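Local coordinates for TLR1789 protein (Thermosynechococcus elongatus, PDB 2X8X) that belongs to the Omp85 family of outer-membrane proteins and, through the N-terminal POTRA domains that make up this fragment, probably receives polypeptides for membrane insertion or transport, at residues T121-N126 with L147-G152; E97-Q102 with R110-G115; M182-G187 with Q192-A197. All coordinates share one frame; numbering follows the deposited sequence.

Contacts 1 and 2 both belong to the middle POTRA domain and share helix 109-125: contact 2 pairs its start with the end of helix 92-99, whereas contact 1 joins its last turns to strand 144-150 and the residue just after it. Both are buried, and they touch where Leu147 CD1 lies 4.0 Å from Phe99 CZ. Their chemistry differs: contact 1 turns on a hydrogen bond to a buried carboxylate, contact 2 on a ring set against a glycine. Contact 3, centred about 16 Å from the centre of contact 1, lies in the following POTRA-like repeat. There a loop packs on helix 192-205 through short side chains, partly buried and with an exposed aspartate at the margin.

Contact 1: residues T121-N126 with L147-G152; sequences TFYRDN and LQVAEG
Tyr123 reaches from the last turns of helix 109-125 to Glu151, just past the end of strand 144-150, and its phenol OH donates a hydrogen bond of 2.7 Å to Glu151 OE2. The oxygen lies in the ring plane at the phenol edge, while the carboxylate is turned 74° against the ring. The hydroxyl comes to OE2 on the anti side, 25° out of the carboxylate plane. Val149 supplies an apolar wall: its CG2 is 3.4 Å from Tyr123 OH, and its CG1 is 4.1 Å from Tyr123 CE2. Tyrosine suits this place because one side chain both fills the space between helix and strand and carries a donor to the far end.

In the next shell, the carboxylate is gripped by the loop that follows strand 81-85. Glu151 OE2 also accepts from the backbone N of Gln88 and of Leu90, and OE1 accepts from that of Val89. With four donors around it, this buried group is probably held in its charged form. The extended chain of Glu151 beyond CG, with CG anti to the carbonyl carbon (chi1 -62°), carries the acid up to these amides.

Val89 and Leu90 also touch Tyr123, while Val149 packs on Val84 and Val133 of the neighbouring strands, as a beta-branched residue readily does inside a sheet. The arrangement, a helix laid on a three-stranded mixed sheet and tied to the residue that follows its central strand, belongs to the POTRA fold, here the middle domain of the fragment.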
loop_
_atom_site.group_PDB
_atom_site.type_symbol
_atom_site.label_atom_id
_atom_site.label_comp_id
_atom_site.label_asym_id
_atom_site.label_seq_id
_atom_site.Cartn_x
_atom_site.Cartn_y
_atom_site.Cartn_z
ATOM N N THR A 121 -3.804 0.636 8.264
ATOM C CA THR A 121 -4.148 0.805 9.673
ATOM C C THR A 121 -5.591 0.386 9.934
ATOM O O THR A 121 -5.864 -0.247 10.940
ATOM C CB THR A 121 -3.916 2.273 10.175
ATOM O OG1 THR A 121 -2.544 2.598 9.982
ATOM C CG2 THR A 121 -4.249 2.409 11.632
ATOM N N PHE A 122 -6.520 0.710 9.050
ATOM C CA PHE A 122 -7.869 0.181 9.199
ATOM C C PHE A 122 -7.861 -1.365 9.308
ATOM O O PHE A 122 -8.435 -1.918 10.258
ATOM C CB PHE A 122 -8.799 0.652 8.102
ATOM C CG PHE A 122 -10.083 -0.156 8.006
ATOM C CD1 PHE A 122 -11.206 0.202 8.785
ATOM C CD2 PHE A 122 -10.160 -1.277 7.157
ATOM C CE1 PHE A 122 -12.419 -0.545 8.709
ATOM C CE2 PHE A 122 -11.342 -2.055 7.066
ATOM C CZ PHE A 122 -12.486 -1.691 7.845
ATOM N N TYR A 123 -7.172 -2.058 8.417
ATOM C CA TYR A 123 -7.102 -3.528 8.586
ATOM C C TYR A 123 -6.509 -3.941 9.933
ATOM O O TYR A 123 -7.069 -4.783 10.629
ATOM C CB TYR A 123 -6.247 -4.151 7.479
ATOM C CG TYR A 123 -6.936 -4.058 6.103
ATOM C CD1 TYR A 123 -8.205 -4.597 5.902
ATOM C CD2 TYR A 123 -6.292 -3.481 4.986
ATOM C CE1 TYR A 123 -8.865 -4.521 4.613
ATOM C CE2 TYR A 123 -6.959 -3.418 3.685
ATOM C CZ TYR A 123 -8.217 -3.932 3.527
ATOM O OH TYR A 123 -8.901 -3.904 2.312
ATOM N N ARG A 124 -5.361 -3.389 10.264
ATOM C CA ARG A 124 -4.607 -3.860 11.417
ATOM C C ARG A 124 -5.326 -3.590 12.701
ATOM O O ARG A 124 -5.302 -4.413 13.572
ATOM C CB ARG A 124 -3.247 -3.174 11.463
ATOM C CG ARG A 124 -2.095 -4.003 12.018
ATOM C CD ARG A 124 -0.756 -3.255 11.740
ATOM N NE ARG A 124 -0.917 -1.826 12.033
ATOM C CZ ARG A 124 -0.788 -0.818 11.152
ATOM N NH1 ARG A 124 -0.417 -1.017 9.857
ATOM N NH2 ARG A 124 -1.015 0.416 11.607
ATOM N N ASP A 125 -5.976 -2.443 12.811
ATOM C CA ASP A 125 -6.636 -2.054 14.063
ATOM C C ASP A 125 -7.953 -2.811 14.264
ATOM O O ASP A 125 -8.388 -2.977 15.389
ATOM C CB ASP A 125 -6.910 -0.526 14.127
ATOM C CG ASP A 125 -5.629 0.318 14.421
ATOM O OD1 ASP A 125 -4.479 -0.245 14.530
ATOM O OD2 ASP A 125 -5.799 1.566 14.507
ATOM N N ASN A 126 -8.585 -3.244 13.186
ATOM C CA ASN A 126 -9.838 -3.977 13.262
ATOM C C ASN A 126 -9.612 -5.493 13.361
ATOM O O ASN A 126 -10.569 -6.282 13.431
ATOM C CB ASN A 126 -10.721 -3.599 12.087
ATOM C CG ASN A 126 -11.526 -2.322 12.354
ATOM O OD1 ASN A 126 -12.374 -2.310 13.228
ATOM N ND2 ASN A 126 -11.259 -1.243 11.609
ATOM N N LEU A 147 -6.301 1.360 -6.670
ATOM C CA LEU A 147 -5.545 0.561 -5.725
ATOM C C LEU A 147 -6.092 -0.902 -5.647
ATOM O O LEU A 147 -7.275 -1.162 -5.944
ATOM C CB LEU A 147 -5.747 1.213 -4.353
ATOM C CG LEU A 147 -5.384 2.666 -4.207
ATOM C CD1 LEU A 147 -5.669 3.031 -2.769
ATOM C CD2 LEU A 147 -3.895 2.796 -4.495
ATOM N N GLN A 148 -5.232 -1.830 -5.215
ATOM C CA GLN A 148 -5.613 -3.207 -4.940
ATOM C C GLN A 148 -5.385 -3.431 -3.497
ATOM O O GLN A 148 -4.391 -2.906 -2.958
ATOM C CB GLN A 148 -4.680 -4.149 -5.687
ATOM C CG GLN A 148 -4.682 -3.936 -7.193
ATOM C CD GLN A 148 -3.696 -4.898 -7.902
ATOM O OE1 GLN A 148 -2.815 -4.444 -8.612
ATOM N NE2 GLN A 148 -3.778 -6.176 -7.616
ATOM N N VAL A 149 -6.275 -4.181 -2.842
ATOM C CA VAL A 149 -5.990 -4.751 -1.528
ATOM C C VAL A 149 -6.069 -6.294 -1.593
ATOM O O VAL A 149 -6.743 -6.865 -2.468
ATOM C CB VAL A 149 -6.937 -4.253 -0.491
ATOM C CG1 VAL A 149 -6.794 -2.713 -0.310
ATOM C CG2 VAL A 149 -8.324 -4.603 -0.945
ATOM N N ALA A 150 -5.320 -6.917 -0.697
ATOM C CA ALA A 150 -5.447 -8.338 -0.378
ATOM C C ALA A 150 -5.760 -8.342 1.090
ATOM O O ALA A 150 -4.889 -8.055 1.902
ATOM C CB ALA A 150 -4.166 -9.030 -0.618
ATOM N N GLU A 151 -6.997 -8.681 1.415
ATOM C CA GLU A 151 -7.506 -8.519 2.751
ATOM C C GLU A 151 -7.189 -9.732 3.625
ATOM O O GLU A 151 -7.219 -9.608 4.835
ATOM C CB GLU A 151 -9.007 -8.365 2.666
ATOM C CG GLU A 151 -9.382 -7.106 1.863
ATOM C CD GLU A 151 -10.773 -6.652 2.177
ATOM O OE1 GLU A 151 -11.599 -7.497 2.584
ATOM O OE2 GLU A 151 -11.034 -5.461 2.048
ATOM N N GLY A 152 -6.877 -10.876 3.014
ATOM C CA GLY A 152 -6.596 -12.114 3.784
ATOM C C GLY A 152 -7.811 -13.048 3.786
ATOM O O GLY A 152 -8.230 -13.552 4.819
#

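Contact 2: residues E97-Q102 with R110-G115; sequences EIFAPQ and RELQAG
The ring of Phe99 meets Leu112 and Gly115 obliquely: its CE2 is 3.6 Å from Leu112 CD1, and its CZ is 3.6 Å from Gly115 C. One face carries Ile98 CG2 from its own segment, offset toward the rim, and the carbonyl O of Leu112 lies in plane at the edge. Gly115 suits its place because, lacking a side chain, it lets the ring rest directly on the helix backbone, with Phe99 CE2 3.7 Å from Gly115 CA. Ile98 closes in beside it, its CG2 standing 3.7 Å from Gly115 O.

These are the two helices of a POTRA domain, packed together on one face of its sheet; Phe99 and Leu112 each extend to strand 144-150, touching Leu147 and Val145. Leucine fits here because its branched end can serve both ring and strand: with CG anti to the backbone N (chi1 -167°), CD1 is put against Phe99.

Beyond the ring, buried Gln102 runs antiparallel alongside the partly exposed Glu111. The amide carbon CD of Gln102 lies 3.8 Å from Glu111 CB, and Gln102 CG passes the carboxylate oxygen OE1 of Glu111, which makes a salt bridge to Arg105 in the connecting loop. From that same loop, Asn108 OD1 accepts a hydrogen bond from the backbone N of Glu111.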
loop_
_atom_site.group_PDB
_atom_site.type_symbol
_atom_site.label_atom_id
_atom_site.label_comp_id
_atom_site.label_asym_id
_atom_site.label_seq_id
_atom_site.Cartn_x
_atom_site.Cartn_y
_atom_site.Cartn_z
ATOM N N GLU A 97 -14.021 8.216 1.963
ATOM C CA GLU A 97 -13.781 9.035 3.158
ATOM C C GLU A 97 -12.271 9.258 3.474
ATOM O O GLU A 97 -11.836 10.379 3.756
ATOM C CB GLU A 97 -14.552 8.389 4.295
ATOM C CG GLU A 97 -14.176 8.755 5.706
ATOM C CD GLU A 97 -14.881 7.815 6.716
ATOM O OE1 GLU A 97 -15.793 7.024 6.290
ATOM O OE2 GLU A 97 -14.526 7.876 7.924
ATOM N N ILE A 98 -11.451 8.211 3.453
ATOM C CA ILE A 98 -9.978 8.392 3.638
ATOM C C ILE A 98 -9.342 9.423 2.687
ATOM O O ILE A 98 -8.585 10.309 3.113
ATOM C CB ILE A 98 -9.226 6.997 3.556
ATOM C CG1 ILE A 98 -9.594 6.168 4.769
ATOM C CG2 ILE A 98 -7.662 7.151 3.366
ATOM C CD1 ILE A 98 -9.305 4.662 4.536
ATOM N N PHE A 99 -9.743 9.381 1.428
ATOM C CA PHE A 99 -9.125 10.176 0.421
ATOM C C PHE A 99 -9.872 11.494 0.127
ATOM O O PHE A 99 -9.280 12.331 -0.530
ATOM C CB PHE A 99 -8.819 9.357 -0.884
ATOM C CG PHE A 99 -7.769 8.289 -0.702
ATOM C CD1 PHE A 99 -8.146 6.979 -0.409
ATOM C CD2 PHE A 99 -6.406 8.562 -0.801
ATOM C CE1 PHE A 99 -7.186 5.973 -0.216
ATOM C CE2 PHE A 99 -5.479 7.559 -0.639
ATOM C CZ PHE A 99 -5.863 6.251 -0.341
ATOM N N ALA A 100 -11.100 11.704 0.638
ATOM C CA ALA A 100 -11.840 13.009 0.449
ATOM C C ALA A 100 -10.987 14.288 0.553
ATOM O O ALA A 100 -11.175 15.191 -0.294
ATOM C CB ALA A 100 -13.138 13.118 1.378
ATOM N N PRO A 101 -10.044 14.388 1.555
ATOM C CA PRO A 101 -9.333 15.682 1.647
ATOM C C PRO A 101 -8.426 16.013 0.438
ATOM O O PRO A 101 -8.046 17.188 0.223
ATOM C CB PRO A 101 -8.494 15.544 2.917
ATOM C CG PRO A 101 -9.369 14.568 3.864
ATOM C CD PRO A 101 -9.839 13.544 2.773
ATOM N N GLN A 102 -8.089 14.983 -0.329
ATOM C CA GLN A 102 -7.165 15.104 -1.465
ATOM C C GLN A 102 -7.850 15.369 -2.817
ATOM O O GLN A 102 -7.164 15.707 -3.825
ATOM C CB GLN A 102 -6.320 13.816 -1.591
ATOM C CG GLN A 102 -5.421 13.607 -0.388
ATOM C CD GLN A 102 -4.629 12.296 -0.459
ATOM O OE1 GLN A 102 -4.651 11.505 0.504
ATOM N NE2 GLN A 102 -3.958 12.050 -1.561
ATOM N N ARG A 110 3.224 11.388 -2.042
ATOM C CA ARG A 110 3.435 11.255 -0.583
ATOM C C ARG A 110 2.103 11.240 0.187
ATOM O O ARG A 110 1.936 10.437 1.078
ATOM C CB ARG A 110 4.273 12.403 0.008
ATOM C CG ARG A 110 5.562 12.696 -0.615
ATOM C CD ARG A 110 6.090 13.883 0.278
ATOM N NE ARG A 110 7.421 14.339 -0.079
ATOM C CZ ARG A 110 8.479 14.316 0.729
ATOM N NH1 ARG A 110 8.362 13.871 1.987
ATOM N NH2 ARG A 110 9.666 14.726 0.266
ATOM N N GLU A 111 1.188 12.157 -0.121
ATOM C CA GLU A 111 -0.139 12.148 0.489
ATOM C C GLU A 111 -0.949 10.859 0.138
ATOM O O GLU A 111 -1.631 10.292 1.003
ATOM C CB GLU A 111 -0.968 13.335 0.034
ATOM C CG GLU A 111 -0.281 14.739 0.343
ATOM C CD GLU A 111 -1.109 15.980 -0.207
ATOM O OE1 GLU A 111 -2.344 15.987 0.027
ATOM O OE2 GLU A 111 -0.545 16.943 -0.843
ATOM N N LEU A 112 -0.859 10.403 -1.086
ATOM C CA LEU A 112 -1.444 9.108 -1.436
ATOM C C LEU A 112 -0.915 7.993 -0.596
ATOM O O LEU A 112 -1.678 7.109 -0.197
ATOM C CB LEU A 112 -1.211 8.766 -2.893
ATOM C CG LEU A 112 -2.067 7.569 -3.392
ATOM C CD1 LEU A 112 -3.500 7.962 -3.626
ATOM C CD2 LEU A 112 -1.519 7.156 -4.777
ATOM N N GLN A 113 0.395 7.945 -0.369
ATOM C CA GLN A 113 0.981 6.927 0.492
ATOM C C GLN A 113 0.490 7.077 1.952
ATOM O O GLN A 113 0.258 6.093 2.644
ATOM C CB GLN A 113 2.516 7.049 0.460
ATOM C CG GLN A 113 3.246 5.904 1.166
ATOM C CD GLN A 113 2.815 4.544 0.608
ATOM O OE1 GLN A 113 2.610 3.614 1.358
ATOM N NE2 GLN A 113 2.593 4.465 -0.706
ATOM N N ALA A 114 0.305 8.288 2.426
ATOM C CA ALA A 114 -0.321 8.457 3.755
ATOM C C ALA A 114 -1.763 7.864 3.774
ATOM O O ALA A 114 -2.148 7.183 4.752
ATOM C CB ALA A 114 -0.315 9.951 4.159
ATOM N N GLY A 115 -2.560 8.080 2.716
ATOM C CA GLY A 115 -3.840 7.379 2.668
ATOM C C GLY A 115 -3.758 5.866 2.595
ATOM O O GLY A 115 -4.593 5.163 3.140
#

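Contact 3: residues M182-G187 with Q192-A197; sequences MDTQPG and QKTVQA
Asp183 leans on Thr194 from its first side-chain carbon outward. Its CB is 3.3 Å from the methyl CG2 of Thr194, a tight approach for two carbons; CG follows at 4.2 Å from that methyl, and OD2 ends 3.9 Å from it. The two side chains cross at about a right angle. CB thus rests on the methyl, and with CG of Asp183 anti to the carbonyl carbon (chi1 -69°) the carboxylate carries on beside it at longer range. An acid suits this exposed margin, where its carbon stem can pack while OD2 forms a long, weak ion pair with Arg201 of helix 192-205.

Thr184, deeper in, lies across Val195: its OG1 is 3.9 Å from Val195 CG2. The hydroxyl is not left to that apolar neighbour, for it hydrogen bonds to Asp198 OD2. Asp198 OD1 takes the backbone N of Asp183, so a single helix carboxylate holds two consecutive residues of the loop. Threonine fits by offering this hydroxyl together with an apolar side: Leu190 touches both Thr184 and Val195, and Leu226 of strand 224-232 backs Thr184.

Within the loop, Gln185 NE2 donates a nearly straight bond of 2.7 Å (162°) to Met182 O, a side-chain-to-backbone link that spans Asp183 and Thr184. Met182 itself packs on Leu228. The contact thus joins the loop between helices 175-179 and 192-205 to the longer helix, above the sheet of the third POTRA-like repeat, a fold in which two helices cover one face of a three-stranded mixed sheet.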
loop_
_atom_site.group_PDB
_atom_site.type_symbol
_atom_site.label_atom_id
_atom_site.label_comp_id
_atom_site.label_asym_id
_atom_site.label_seq_id
_atom_site.Cartn_x
_atom_site.Cartn_y
_atom_site.Cartn_z
ATOM N N MET A 182 -16.284 -22.867 15.129
ATOM C CA MET A 182 -15.454 -21.879 14.461
ATOM C C MET A 182 -16.257 -20.900 13.616
ATOM O O MET A 182 -17.012 -21.304 12.726
ATOM C CB MET A 182 -14.409 -22.583 13.584
ATOM C CG MET A 182 -13.408 -23.366 14.439
ATOM S SD MET A 182 -12.127 -23.978 13.348
ATOM C CE MET A 182 -11.343 -22.438 12.735
ATOM N N ASP A 183 -16.059 -19.620 13.886
ATOM C CA ASP A 183 -16.494 -18.540 12.959
ATOM C C ASP A 183 -15.562 -18.323 11.761
ATOM O O ASP A 183 -15.993 -17.786 10.722
ATOM C CB ASP A 183 -16.584 -17.198 13.682
ATOM C CG ASP A 183 -17.707 -17.133 14.695
ATOM O OD1 ASP A 183 -18.753 -17.838 14.530
ATOM O OD2 ASP A 183 -17.540 -16.324 15.645
ATOM N N THR A 184 -14.279 -18.626 11.924
ATOM C CA THR A 184 -13.359 -18.626 10.776
ATOM C C THR A 184 -13.730 -19.788 9.841
ATOM O O THR A 184 -13.577 -20.945 10.229
ATOM C CB THR A 184 -11.913 -18.793 11.263
ATOM O OG1 THR A 184 -11.633 -17.778 12.234
ATOM C CG2 THR A 184 -10.896 -18.641 10.105
ATOM N N GLN A 185 -14.274 -19.484 8.644
ATOM C CA GLN A 185 -14.809 -20.498 7.686
ATOM C C GLN A 185 -14.359 -20.065 6.278
ATOM O O GLN A 185 -13.998 -18.931 6.102
ATOM C CB GLN A 185 -16.355 -20.608 7.752
ATOM C CG GLN A 185 -16.864 -21.062 9.126
ATOM C CD GLN A 185 -16.669 -22.562 9.406
ATOM O OE1 GLN A 185 -16.380 -23.326 8.498
ATOM N NE2 GLN A 185 -16.866 -22.983 10.667
ATOM N N PRO A 186 -14.327 -20.975 5.294
ATOM C CA PRO A 186 -14.025 -20.473 3.938
ATOM C C PRO A 186 -14.887 -19.273 3.511
ATOM O O PRO A 186 -16.076 -19.205 3.874
ATOM C CB PRO A 186 -14.243 -21.679 3.032
ATOM C CG PRO A 186 -13.907 -22.834 3.906
ATOM C CD PRO A 186 -14.322 -22.452 5.362
ATOM N N GLY A 187 -14.245 -18.306 2.823
ATOM C CA GLY A 187 -14.870 -17.046 2.443
ATOM C C GLY A 187 -14.821 -15.877 3.417
ATOM O O GLY A 187 -15.161 -14.770 3.022
ATOM N N GLN A 192 -7.765 -11.887 13.613
ATOM C CA GLN A 192 -6.981 -12.530 14.680
ATOM C C GLN A 192 -7.792 -12.668 15.961
ATOM O O GLN A 192 -7.517 -13.579 16.769
ATOM C CB GLN A 192 -5.649 -11.773 14.867
ATOM C CG GLN A 192 -4.812 -12.234 16.006
ATOM C CD GLN A 192 -4.760 -11.163 17.070
ATOM O OE1 GLN A 192 -4.473 -9.978 16.755
ATOM N NE2 GLN A 192 -5.041 -11.547 18.333
ATOM N N LYS A 193 -8.805 -11.805 16.106
ATOM C CA LYS A 193 -9.752 -11.794 17.229
ATOM C C LYS A 193 -10.654 -13.010 17.147
ATOM O O LYS A 193 -10.928 -13.673 18.155
ATOM C CB LYS A 193 -10.648 -10.542 17.147
ATOM C CG LYS A 193 -10.315 -9.407 18.069
ATOM C CD LYS A 193 -8.819 -9.084 18.073
ATOM C CE LYS A 193 -8.280 -9.086 19.510
ATOM N NZ LYS A 193 -7.428 -7.877 19.665
ATOM N N THR A 194 -11.155 -13.256 15.937
ATOM C CA THR A 194 -12.032 -14.419 15.688
ATOM C C THR A 194 -11.253 -15.716 15.795
ATOM O O THR A 194 -11.771 -16.652 16.399
ATOM C CB THR A 194 -12.727 -14.413 14.290
ATOM O OG1 THR A 194 -13.100 -13.083 13.941
ATOM C CG2 THR A 194 -13.973 -15.354 14.313
ATOM N N VAL A 195 -10.029 -15.771 15.236
ATOM C CA VAL A 195 -9.182 -16.956 15.437
ATOM C C VAL A 195 -8.953 -17.326 16.924
ATOM O O VAL A 195 -9.100 -18.497 17.329
ATOM C CB VAL A 195 -7.808 -16.882 14.716
ATOM C CG1 VAL A 195 -7.004 -18.125 15.036
ATOM C CG2 VAL A 195 -7.974 -16.731 13.202
ATOM N N GLN A 196 -8.618 -16.318 17.717
ATOM C CA GLN A 196 -8.481 -16.442 19.167
ATOM C C GLN A 196 -9.675 -17.022 19.827
ATOM O O GLN A 196 -9.517 -17.946 20.631
ATOM C CB GLN A 196 -8.332 -15.085 19.840
ATOM C CG GLN A 196 -7.232 -14.279 19.356
ATOM C CD GLN A 196 -5.922 -14.853 19.690
ATOM O OE1 GLN A 196 -5.529 -15.910 19.169
ATOM N NE2 GLN A 196 -5.185 -14.141 20.560
ATOM N N ALA A 197 -10.823 -16.391 19.564
ATOM C CA ALA A 197 -12.105 -16.813 20.083
ATOM C C ALA A 197 -12.423 -18.263 19.714
ATOM O O ALA A 197 -12.945 -19.055 20.539
ATOM C CB ALA A 197 -13.214 -15.845 19.584
#